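Leucine-rich repeat protein (Bacteroides thetaiotaomicron, PDB 4ECN) is of unknown function but, as an extracellular protein built largely of leucine-rich repeats, probably binds other proteins. Local coordinates at residues I685-T690 with E714-P719; N707-I712 with R736-T741; L730-L735 with L755-V760; S807-Q812 with L829-I834. One frame throughout, in Å; residues are numbered along the deposited sequence.

Contact 1: I685-T690 with E714-P719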
# COMPACT_ATOMS: atom_id res chain seq x y z
N ILE A 685 26.51 15.39 25.32
CA ILE A 685 26.17 15.71 26.69
C ILE A 685 27.33 15.36 27.59
O ILE A 685 27.76 14.19 27.65
CB ILE A 685 24.87 14.98 27.10
CG1 ILE A 685 23.67 15.52 26.27
CG2 ILE A 685 24.63 15.10 28.61
CD1 ILE A 685 22.50 14.61 26.21
N GLN A 686 27.86 16.38 28.27
CA GLN A 686 28.97 16.24 29.21
C GLN A 686 28.48 16.39 30.64
O GLN A 686 29.09 15.82 31.54
CB GLN A 686 30.04 17.28 28.90
CG GLN A 686 31.27 16.66 28.30
CD GLN A 686 32.20 17.68 27.72
OE1 GLN A 686 31.99 18.20 26.61
NE2 GLN A 686 33.30 17.92 28.41
N LYS A 687 27.39 17.15 30.84
CA LYS A 687 26.73 17.42 32.11
C LYS A 687 25.36 16.75 32.10
O LYS A 687 24.55 16.98 31.21
CB LYS A 687 26.62 18.95 32.36
CG LYS A 687 26.47 19.37 33.85
CD LYS A 687 25.01 19.41 34.39
CE LYS A 687 24.84 19.24 35.90
NZ LYS A 687 25.05 17.83 36.36
N PHE A 688 25.11 15.90 33.10
CA PHE A 688 23.85 15.16 33.26
C PHE A 688 22.65 16.17 33.27
O PHE A 688 22.75 17.22 33.91
CB PHE A 688 23.92 14.33 34.53
CG PHE A 688 22.66 13.54 34.77
CD1 PHE A 688 21.60 14.09 35.49
CD2 PHE A 688 22.52 12.25 34.26
CE1 PHE A 688 20.44 13.37 35.69
CE2 PHE A 688 21.36 11.52 34.50
CZ PHE A 688 20.32 12.09 35.20
N PRO A 689 21.53 15.89 32.54
CA PRO A 689 20.47 16.90 32.42
C PRO A 689 19.57 17.05 33.67
O PRO A 689 18.36 16.81 33.62
CB PRO A 689 19.66 16.40 31.23
CG PRO A 689 19.85 14.94 31.24
CD PRO A 689 21.25 14.71 31.70
N THR A 690 20.17 17.56 34.75
CA THR A 690 19.50 17.88 36.04
C THR A 690 18.21 18.70 35.79
O THR A 690 17.18 18.48 36.42
CB THR A 690 20.50 18.66 36.93
OG1 THR A 690 21.70 17.90 37.05
CG2 THR A 690 19.94 18.98 38.30
N GLU A 714 27.14 14.26 43.02
CA GLU A 714 25.98 14.51 43.87
C GLU A 714 25.25 15.80 43.42
O GLU A 714 25.86 16.71 42.83
CB GLU A 714 26.36 14.59 45.36
CG GLU A 714 27.30 15.71 45.77
CD GLU A 714 27.47 15.92 47.26
OE1 GLU A 714 27.09 15.02 48.05
OE2 GLU A 714 27.98 17.00 47.64
N ASN A 715 23.93 15.81 43.66
CA ASN A 715 22.96 16.87 43.38
C ASN A 715 22.75 17.04 41.84
O ASN A 715 22.45 18.14 41.35
CB ASN A 715 23.36 18.18 44.07
CG ASN A 715 23.57 18.01 45.56
OD1 ASN A 715 24.56 18.49 46.12
ND2 ASN A 715 22.71 17.25 46.21
N SER A 716 22.86 15.92 41.10
CA SER A 716 22.61 15.81 39.67
C SER A 716 21.19 15.36 39.43
O SER A 716 20.57 15.76 38.45
CB SER A 716 23.59 14.84 39.01
OG SER A 716 24.89 15.40 38.88
N LEU A 717 20.70 14.48 40.30
CA LEU A 717 19.36 13.92 40.27
C LEU A 717 18.48 14.45 41.41
O LEU A 717 17.39 13.92 41.62
CB LEU A 717 19.49 12.39 40.40
CG LEU A 717 19.78 11.58 39.14
CD1 LEU A 717 20.02 10.14 39.48
CD2 LEU A 717 18.58 11.62 38.20
N LYS A 718 18.97 15.46 42.17
CA LYS A 718 18.31 16.01 43.36
C LYS A 718 18.92 17.35 43.86
O LYS A 718 20.12 17.58 43.65
CB LYS A 718 18.42 14.99 44.51
CG LYS A 718 19.87 14.67 44.95
CD LYS A 718 19.98 13.63 46.09
CE LYS A 718 19.32 13.96 47.42
NZ LYS A 718 19.84 15.21 48.05
N PRO A 719 18.15 18.18 44.63
CA PRO A 719 18.75 19.36 45.27
C PRO A 719 19.54 18.95 46.55
O PRO A 719 19.53 17.77 46.91
CB PRO A 719 17.54 20.21 45.60
CG PRO A 719 16.44 19.24 45.79
CD PRO A 719 16.72 18.04 44.98
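Two successive coils of a leucine-rich repeat solenoid meet here through their loops, where Phe688 and Thr690 of one pack on Ser716 and Leu717 of the next. The polar link is a hydrogen bond of 2.8 Å from Thr690 OG1 to the backbone oxygen Ser716 O. It lies in the carbonyl plane on a lone pair, with a C=O...donor angle of 116°. OG1 reaches this lone pair because it stands anti to the carbonyl carbon of Thr690 (chi1 -54°). Thr690 CA adds a CA-H...O contact of 3.4 Å to the same Ser716 O. Beside this, the Phe688 ring extends past Ser716 toward Leu717. Its atom CZ lies 3.5 Å from Leu717 CD2, a methyl that meets the ring obliquely. One face of the ring carries Pro689 CD, offset toward the rim. Ser716 OG bonds to Pro713 O, within its own loop. Asp746, from the following coil, takes the backbone N-H groups of Asn715, Ser716 and Leu717 and so fixes this turn. The ring also touches Leu704 and Ile712. A buried aromatic ring packed against the next coil's loop, beside a side-chain bond to its backbone, is typical of coil-to-coil stacking away from the sheet of a leucine-rich repeat solenoid.

Contact 2: N707-I712 with R736-T741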
# COMPACT_ATOMS: atom_id res chain seq x y z
N ASN A 707 27.29 9.26 24.95
CA ASN A 707 27.50 10.65 25.33
C ASN A 707 28.89 10.78 25.94
O ASN A 707 29.66 9.81 25.91
CB ASN A 707 26.40 11.17 26.23
CG ASN A 707 25.21 11.61 25.41
OD1 ASN A 707 25.27 12.60 24.68
ND2 ASN A 707 24.11 10.87 25.48
N LEU A 708 29.24 12.00 26.41
CA LEU A 708 30.59 12.35 26.84
C LEU A 708 30.74 12.63 28.35
O LEU A 708 31.67 13.33 28.73
CB LEU A 708 31.00 13.60 26.06
CG LEU A 708 31.04 13.47 24.53
CD1 LEU A 708 31.13 14.82 23.89
CD2 LEU A 708 32.16 12.55 24.07
N MSE A 709 29.88 12.04 29.19
CA MSE A 709 29.92 12.25 30.64
C MSE A 709 31.06 11.47 31.28
O MSE A 709 31.25 10.31 30.95
CB MSE A 709 28.58 11.83 31.27
CG MSE A 709 27.45 12.81 30.95
SE MSE A 709 25.75 12.16 31.59
CE MSE A 709 25.11 11.40 29.96
N THR A 710 31.81 12.10 32.20
CA THR A 710 32.93 11.43 32.88
C THR A 710 32.59 11.12 34.37
O THR A 710 33.36 10.42 35.05
CB THR A 710 34.19 12.28 32.80
OG1 THR A 710 33.96 13.53 33.47
CG2 THR A 710 34.66 12.49 31.37
N SER A 711 31.45 11.67 34.85
CA SER A 711 30.95 11.48 36.21
C SER A 711 29.59 12.06 36.35
O SER A 711 29.24 12.99 35.63
CB SER A 711 31.89 12.11 37.24
OG SER A 711 31.93 13.52 37.10
N ILE A 712 28.81 11.54 37.31
CA ILE A 712 27.49 12.06 37.67
C ILE A 712 27.61 12.37 39.17
O ILE A 712 27.35 11.50 40.01
CB ILE A 712 26.30 11.13 37.29
CG1 ILE A 712 26.37 10.71 35.79
CG2 ILE A 712 24.99 11.84 37.62
CD1 ILE A 712 25.17 9.94 35.21
N ARG A 736 25.18 3.56 28.97
CA ARG A 736 26.25 2.91 28.21
C ARG A 736 26.97 3.84 27.28
O ARG A 736 26.35 4.77 26.77
CB ARG A 736 25.71 1.78 27.34
CG ARG A 736 25.30 0.52 28.02
CD ARG A 736 24.77 -0.39 26.96
NE ARG A 736 23.71 0.30 26.21
CZ ARG A 736 23.52 0.18 24.91
NH1 ARG A 736 24.32 -0.61 24.18
NH2 ARG A 736 22.53 0.83 24.31
N PHE A 737 28.25 3.56 26.99
CA PHE A 737 29.08 4.32 26.07
C PHE A 737 29.17 5.78 26.48
O PHE A 737 28.78 6.69 25.76
CB PHE A 737 28.58 4.20 24.61
CG PHE A 737 28.65 2.78 24.11
CD1 PHE A 737 29.85 2.24 23.67
CD2 PHE A 737 27.52 1.97 24.10
CE1 PHE A 737 29.92 0.92 23.22
CE2 PHE A 737 27.59 0.66 23.64
CZ PHE A 737 28.79 0.13 23.22
N ASN A 738 29.71 5.99 27.67
CA ASN A 738 30.09 7.29 28.22
C ASN A 738 31.52 7.13 28.69
O ASN A 738 32.21 6.19 28.27
CB ASN A 738 29.13 7.77 29.32
CG ASN A 738 27.86 8.39 28.80
OD1 ASN A 738 27.76 9.61 28.68
ND2 ASN A 738 26.88 7.56 28.46
N LYS A 739 31.98 8.02 29.56
CA LYS A 739 33.34 7.96 30.08
C LYS A 739 33.29 8.05 31.62
O LYS A 739 34.26 8.51 32.24
CB LYS A 739 34.16 9.10 29.44
CG LYS A 739 34.42 8.95 27.94
CD LYS A 739 35.03 10.25 27.40
CE LYS A 739 35.42 10.21 25.93
NZ LYS A 739 35.95 11.53 25.47
N LEU A 740 32.18 7.58 32.22
CA LEU A 740 31.89 7.66 33.66
C LEU A 740 32.90 6.92 34.49
O LEU A 740 33.22 5.78 34.19
CB LEU A 740 30.49 7.11 34.01
CG LEU A 740 29.30 7.75 33.31
CD1 LEU A 740 28.11 6.82 33.30
CD2 LEU A 740 29.00 9.10 33.86
N THR A 741 33.35 7.56 35.56
CA THR A 741 34.32 7.01 36.53
C THR A 741 33.68 6.93 37.90
O THR A 741 34.21 6.22 38.76
CB THR A 741 35.63 7.86 36.59
OG1 THR A 741 35.37 9.20 37.05
CG2 THR A 741 36.36 7.88 35.25
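Asn738 lies alongside the selenomethionine Met709, both side chains pointing the same way. Its OD1 accepts the backbone N-H of Met709 at 3.3 Å from Met709 N. The bond is fairly straight at 158° and uses a lone pair in the plane of the amide. Asn738 CG stands beside its own backbone N (chi1 -80°), which places OD1 over the 707-709 backbone. Backbone bonds continue on both flanks. Asn707 N gives to Phe737 O at 3.1 Å, and Lys739 N gives to Met709 O at 2.8 Å. Further along, Thr710 O is gripped twice by Thr741. The hydroxyl OG1 approaches it at 3.1 Å, nearly in line with the carbonyl bond, and the amide N comes from above the carbonyl plane. On the inner side, Leu740 CD2 sits 3.6 Å from Ile712 CG1 and 3.8 Å from Met709 CB. This is the asparagine ladder of leucine-rich repeats, in which the conserved asparagine of each coil bonds to backbone next to the strand. Asn707 and Asn738 are consecutive rungs. The second shell sets both amides. Asn738 ND2 is held by Leu735 O and Leu704 O, and Asn707 ND2 by Leu680 O and Leu704 O. Asn707 OD1 takes the N-H of Ile685 in the preceding coil. Leu740 N gives its hydrogen to OD1 of Asn763, the next rung.

Contact 3: L730-L735 with L755-V760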
# COMPACT_ATOMS: atom_id res chain seq x y z
N LEU A 730 11.71 7.43 38.12
CA LEU A 730 12.83 6.95 37.30
C LEU A 730 13.15 5.50 37.63
O LEU A 730 13.72 5.21 38.69
CB LEU A 730 14.06 7.85 37.52
CG LEU A 730 15.15 7.77 36.46
CD1 LEU A 730 14.64 8.24 35.09
CD2 LEU A 730 16.35 8.56 36.87
N THR A 731 12.76 4.58 36.71
CA THR A 731 12.93 3.14 36.91
C THR A 731 13.94 2.54 35.90
O THR A 731 14.51 1.47 36.19
CB THR A 731 11.59 2.43 36.82
OG1 THR A 731 10.96 2.71 35.58
CG2 THR A 731 10.67 2.83 37.93
N THR A 732 14.20 3.21 34.77
CA THR A 732 15.17 2.72 33.78
C THR A 732 16.20 3.81 33.45
O THR A 732 15.83 4.96 33.18
CB THR A 732 14.46 2.25 32.52
OG1 THR A 732 13.30 1.45 32.85
CG2 THR A 732 15.39 1.56 31.55
N ILE A 733 17.51 3.46 33.48
CA ILE A 733 18.59 4.40 33.16
C ILE A 733 19.61 3.71 32.21
O ILE A 733 20.24 2.73 32.62
CB ILE A 733 19.30 4.97 34.44
CG1 ILE A 733 18.32 5.51 35.49
CG2 ILE A 733 20.28 6.03 34.04
CD1 ILE A 733 18.96 5.86 36.83
N ASP A 734 19.77 4.23 30.97
CA ASP A 734 20.75 3.69 30.02
C ASP A 734 21.92 4.69 29.87
O ASP A 734 21.76 5.77 29.30
CB ASP A 734 20.12 3.35 28.65
CG ASP A 734 20.99 2.53 27.72
OD1 ASP A 734 22.14 2.19 28.10
OD2 ASP A 734 20.55 2.25 26.58
N LEU A 735 23.06 4.35 30.46
CA LEU A 735 24.22 5.23 30.47
C LEU A 735 25.41 4.59 29.81
O LEU A 735 26.51 5.10 29.96
CB LEU A 735 24.56 5.64 31.92
CG LEU A 735 23.68 6.77 32.51
CD1 LEU A 735 23.79 6.80 33.98
CD2 LEU A 735 24.07 8.13 31.96
N LEU A 755 14.16 2.13 41.24
CA LEU A 755 15.12 1.86 40.16
C LEU A 755 15.11 0.38 39.84
O LEU A 755 15.35 -0.42 40.73
CB LEU A 755 16.54 2.34 40.56
CG LEU A 755 17.70 2.08 39.55
CD1 LEU A 755 17.46 2.73 38.15
CD2 LEU A 755 19.04 2.50 40.13
N SER A 756 14.71 0.01 38.62
CA SER A 756 14.62 -1.39 38.20
C SER A 756 15.76 -1.79 37.26
O SER A 756 16.37 -2.83 37.46
CB SER A 756 13.29 -1.69 37.52
OG SER A 756 12.24 -2.01 38.42
N ASN A 757 16.01 -0.99 36.20
CA ASN A 757 16.97 -1.37 35.18
C ASN A 757 18.03 -0.31 34.97
O ASN A 757 17.71 0.86 34.72
CB ASN A 757 16.23 -1.63 33.87
CG ASN A 757 14.84 -2.18 34.06
OD1 ASN A 757 14.65 -3.27 34.61
ND2 ASN A 757 13.84 -1.36 33.74
N MSE A 758 19.32 -0.71 35.05
CA MSE A 758 20.41 0.24 34.83
C MSE A 758 21.56 -0.42 34.10
O MSE A 758 21.98 -1.52 34.46
CB MSE A 758 20.92 0.86 36.14
CG MSE A 758 21.91 1.98 35.88
SE MSE A 758 22.13 3.16 37.36
CE MSE A 758 23.56 4.22 36.67
N ASP A 759 22.08 0.27 33.08
CA ASP A 759 23.21 -0.22 32.30
C ASP A 759 24.29 0.86 32.18
O ASP A 759 24.05 1.93 31.62
CB ASP A 759 22.75 -0.70 30.90
CG ASP A 759 23.68 -1.70 30.23
OD1 ASP A 759 24.87 -1.76 30.60
OD2 ASP A 759 23.22 -2.39 29.30
N VAL A 760 25.46 0.58 32.78
CA VAL A 760 26.62 1.46 32.75
C VAL A 760 27.77 0.76 32.00
O VAL A 760 28.94 1.09 32.22
CB VAL A 760 27.09 1.98 34.14
CG1 VAL A 760 26.20 3.11 34.61
CG2 VAL A 760 27.18 0.88 35.19
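Leu755 opens the second segment by crossing Ile733 at about a right angle, its methyl CD1 3.7 Å from Ile733 CD1. Ser756 follows, and its N-H goes to Thr731 O at 2.8 Å from Ser756 N. The same oxygen also takes Asn757 N, so two successive amides share one acceptor, the first on a lone pair and the second nearly in line with the carbonyl. The chain then settles into a parallel strand pair, 732-734 with 757-759, whose directions differ by 9°. Asn757 O accepts Ile733 N at 2.9 Å. The side chain of Asn757 lies against Thr732, whose CG2 is 4.0 Å from Asn757 CB. A glycine in place of Thr732 is likely to leave Asn757 without this side-chain neighbour and to open a gap beside Thr701. Met758, a selenomethionine, turns to the other face. Its chain is extended, with CG anti to the backbone N (chi1 -172°), and this carries CE to 3.7 Å from Leu735 CD1. Asp759 N bonds Ile733 O, and Asp759 O accepts Leu735 N at 2.9 Å. The Asp759 carboxylate runs beside that of Asp734, the two planes 20° apart. Val760 ends the walk with CG1 4.0 Å from Leu735 CB. The sheet thus has two characters. Ile733, Leu755 and Met758 pack into the core, while Thr732, Asp734, Asn757 and Asp759 face the side where helix 402-409 lies. The paired aspartates would probably repel each other, a cost likely eased by Arg736 at Asp734 and by Ser761 and Ser401 at Asp759.

Contact 4: S807-Q812 with L829-I834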
# COMPACT_ATOMS: atom_id res chain seq x y z
N SER A 807 15.84 -7.91 44.58
CA SER A 807 15.07 -8.10 43.35
C SER A 807 15.93 -8.45 42.13
O SER A 807 15.37 -8.77 41.07
CB SER A 807 14.27 -6.85 43.03
OG SER A 807 13.33 -6.58 44.06
N LEU A 808 17.26 -8.40 42.28
CA LEU A 808 18.25 -8.60 41.21
C LEU A 808 18.17 -10.01 40.59
O LEU A 808 18.35 -11.02 41.27
CB LEU A 808 19.68 -8.34 41.74
CG LEU A 808 20.75 -8.08 40.69
CD1 LEU A 808 20.33 -7.01 39.67
CD2 LEU A 808 22.04 -7.68 41.33
N ILE A 809 17.92 -10.04 39.28
CA ILE A 809 17.79 -11.25 38.46
C ILE A 809 19.00 -11.38 37.54
O ILE A 809 19.60 -12.46 37.47
CB ILE A 809 16.46 -11.23 37.65
CG1 ILE A 809 15.25 -11.41 38.56
CG2 ILE A 809 16.46 -12.26 36.51
CD1 ILE A 809 14.00 -11.00 37.89
N GLN A 810 19.32 -10.30 36.79
CA GLN A 810 20.40 -10.30 35.82
C GLN A 810 21.53 -9.33 36.19
O GLN A 810 21.29 -8.18 36.58
CB GLN A 810 19.85 -9.93 34.43
CG GLN A 810 20.85 -10.18 33.32
CD GLN A 810 20.28 -10.16 31.93
OE1 GLN A 810 19.09 -9.97 31.71
NE2 GLN A 810 21.14 -10.34 30.94
N LEU A 811 22.76 -9.81 36.05
CA LEU A 811 24.00 -9.08 36.23
C LEU A 811 24.91 -9.33 35.05
O LEU A 811 25.10 -10.48 34.65
CB LEU A 811 24.69 -9.45 37.54
CG LEU A 811 26.06 -8.80 37.79
CD1 LEU A 811 25.96 -7.28 37.86
CD2 LEU A 811 26.67 -9.32 39.07
N GLN A 812 25.50 -8.25 34.49
CA GLN A 812 26.46 -8.34 33.40
C GLN A 812 27.73 -7.66 33.84
O GLN A 812 27.76 -6.44 34.02
CB GLN A 812 25.93 -7.77 32.09
CG GLN A 812 24.85 -8.63 31.48
CD GLN A 812 24.35 -8.11 30.17
OE1 GLN A 812 24.46 -6.93 29.84
NE2 GLN A 812 23.74 -8.99 29.40
N LEU A 829 19.48 -14.74 41.60
CA LEU A 829 20.19 -14.00 40.55
C LEU A 829 20.59 -15.06 39.53
O LEU A 829 21.73 -15.54 39.54
CB LEU A 829 21.39 -13.23 41.17
CG LEU A 829 21.95 -11.98 40.43
CD1 LEU A 829 23.08 -11.35 41.23
CD2 LEU A 829 22.44 -12.30 39.01
N TYR A 830 19.61 -15.49 38.69
CA TYR A 830 19.78 -16.64 37.82
C TYR A 830 20.24 -16.31 36.37
O TYR A 830 20.31 -17.24 35.57
CB TYR A 830 18.47 -17.44 37.76
CG TYR A 830 17.29 -16.74 37.13
CD1 TYR A 830 17.04 -16.86 35.76
CD2 TYR A 830 16.35 -16.07 37.90
CE1 TYR A 830 15.92 -16.26 35.17
CE2 TYR A 830 15.21 -15.49 37.33
CZ TYR A 830 15.01 -15.59 35.96
OH TYR A 830 13.90 -15.01 35.37
N ILE A 831 20.59 -15.03 36.05
CA ILE A 831 21.16 -14.67 34.73
C ILE A 831 22.48 -13.95 34.98
O ILE A 831 22.46 -12.76 35.26
CB ILE A 831 20.23 -13.84 33.81
CG1 ILE A 831 18.80 -14.37 33.78
CG2 ILE A 831 20.84 -13.78 32.40
CD1 ILE A 831 17.82 -13.48 33.15
N LEU A 832 23.62 -14.67 34.90
CA LEU A 832 24.91 -14.07 35.23
C LEU A 832 25.90 -14.17 34.08
O LEU A 832 26.19 -15.28 33.63
CB LEU A 832 25.50 -14.76 36.48
CG LEU A 832 26.78 -14.16 37.07
CD1 LEU A 832 26.52 -12.83 37.71
CD2 LEU A 832 27.36 -15.08 38.12
N ASP A 833 26.47 -13.02 33.65
CA ASP A 833 27.48 -12.94 32.60
C ASP A 833 28.83 -12.62 33.23
O ASP A 833 29.06 -11.50 33.68
CB ASP A 833 27.12 -11.92 31.51
CG ASP A 833 28.24 -11.49 30.57
OD1 ASP A 833 29.04 -12.37 30.14
OD2 ASP A 833 28.29 -10.30 30.21
N ILE A 834 29.70 -13.63 33.27
CA ILE A 834 31.03 -13.46 33.83
C ILE A 834 32.08 -13.82 32.75
O ILE A 834 33.27 -13.88 33.07
CB ILE A 834 31.23 -14.28 35.12
CG1 ILE A 834 31.03 -15.80 34.91
CG2 ILE A 834 30.35 -13.72 36.25
CD1 ILE A 834 31.68 -16.64 36.04
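Tyr830 swings its ring into the position between its backbone N and carbonyl carbon (chi1 66°), and this lays it beside Ile809. Ile809 CG2, anti to its own N, then sits over one face of the ring. It is 3.9 Å from the centroid and displaced toward the rim, a CH-pi contact. The same methyl lies 3.8 Å from Ile831 CD1. Next along, Gln810 extends its chain across Ile831, so that its CD rests 3.7 Å from Ile831 CG2. Its OE1 is bonded by Arg410 NH2. Replacing Gln810 by alanine would probably deprive Arg410 of that acceptor and uncover the Ile831 methyl. Leucines fill the other face of the sheet. Leu808 CD2 meets Leu829 CD1 at 3.8 Å, and Leu811 CD2 meets Leu832 CD1 at the same 3.8 Å, each pair side by side and pointing the same way. Between the two faces the strands 810-812 and 831-833 run parallel, 4° apart. Leu811 N gives to Ile831 O at 3.1 Å, while Ile831 N and Asp833 N give to Ile809 O and Leu811 O. Asp833 forms a salt bridge to Arg784, and its CB touches Gln812 CG. Leu832 also packs on Leu858 of strand 857-859, the other neighbour of its strand in the sheet. Leucines inward and polar or mixed side chains outward on short parallel strands are typical of the LxxLxL part of a leucine-rich repeat.

How the contacts relate
All four contacts lie in the C-terminal part of the solenoid and join coil to coil. Contacts 1 and 2 stack loops, with centres about 12 Å apart. Contacts 3 and 4 pair neighbouring strands of the parallel sheet that runs from 623-625 to 857-859. Along the chain, contact 2 alternates its segments with those of contacts 1 and 3, while contact 4 follows all of them. Contacts 2 and 3, about 14 Å apart by centres, touch through Ile712 and Leu735. Contacts 3 and 4, with centres about 15 Å apart, are separated by strand 780-782. The centres of contacts 1 and 4 are about 28 Å apart. Strand pairing and loop stacking thus join successive coils, consistent with a continuous solenoid core.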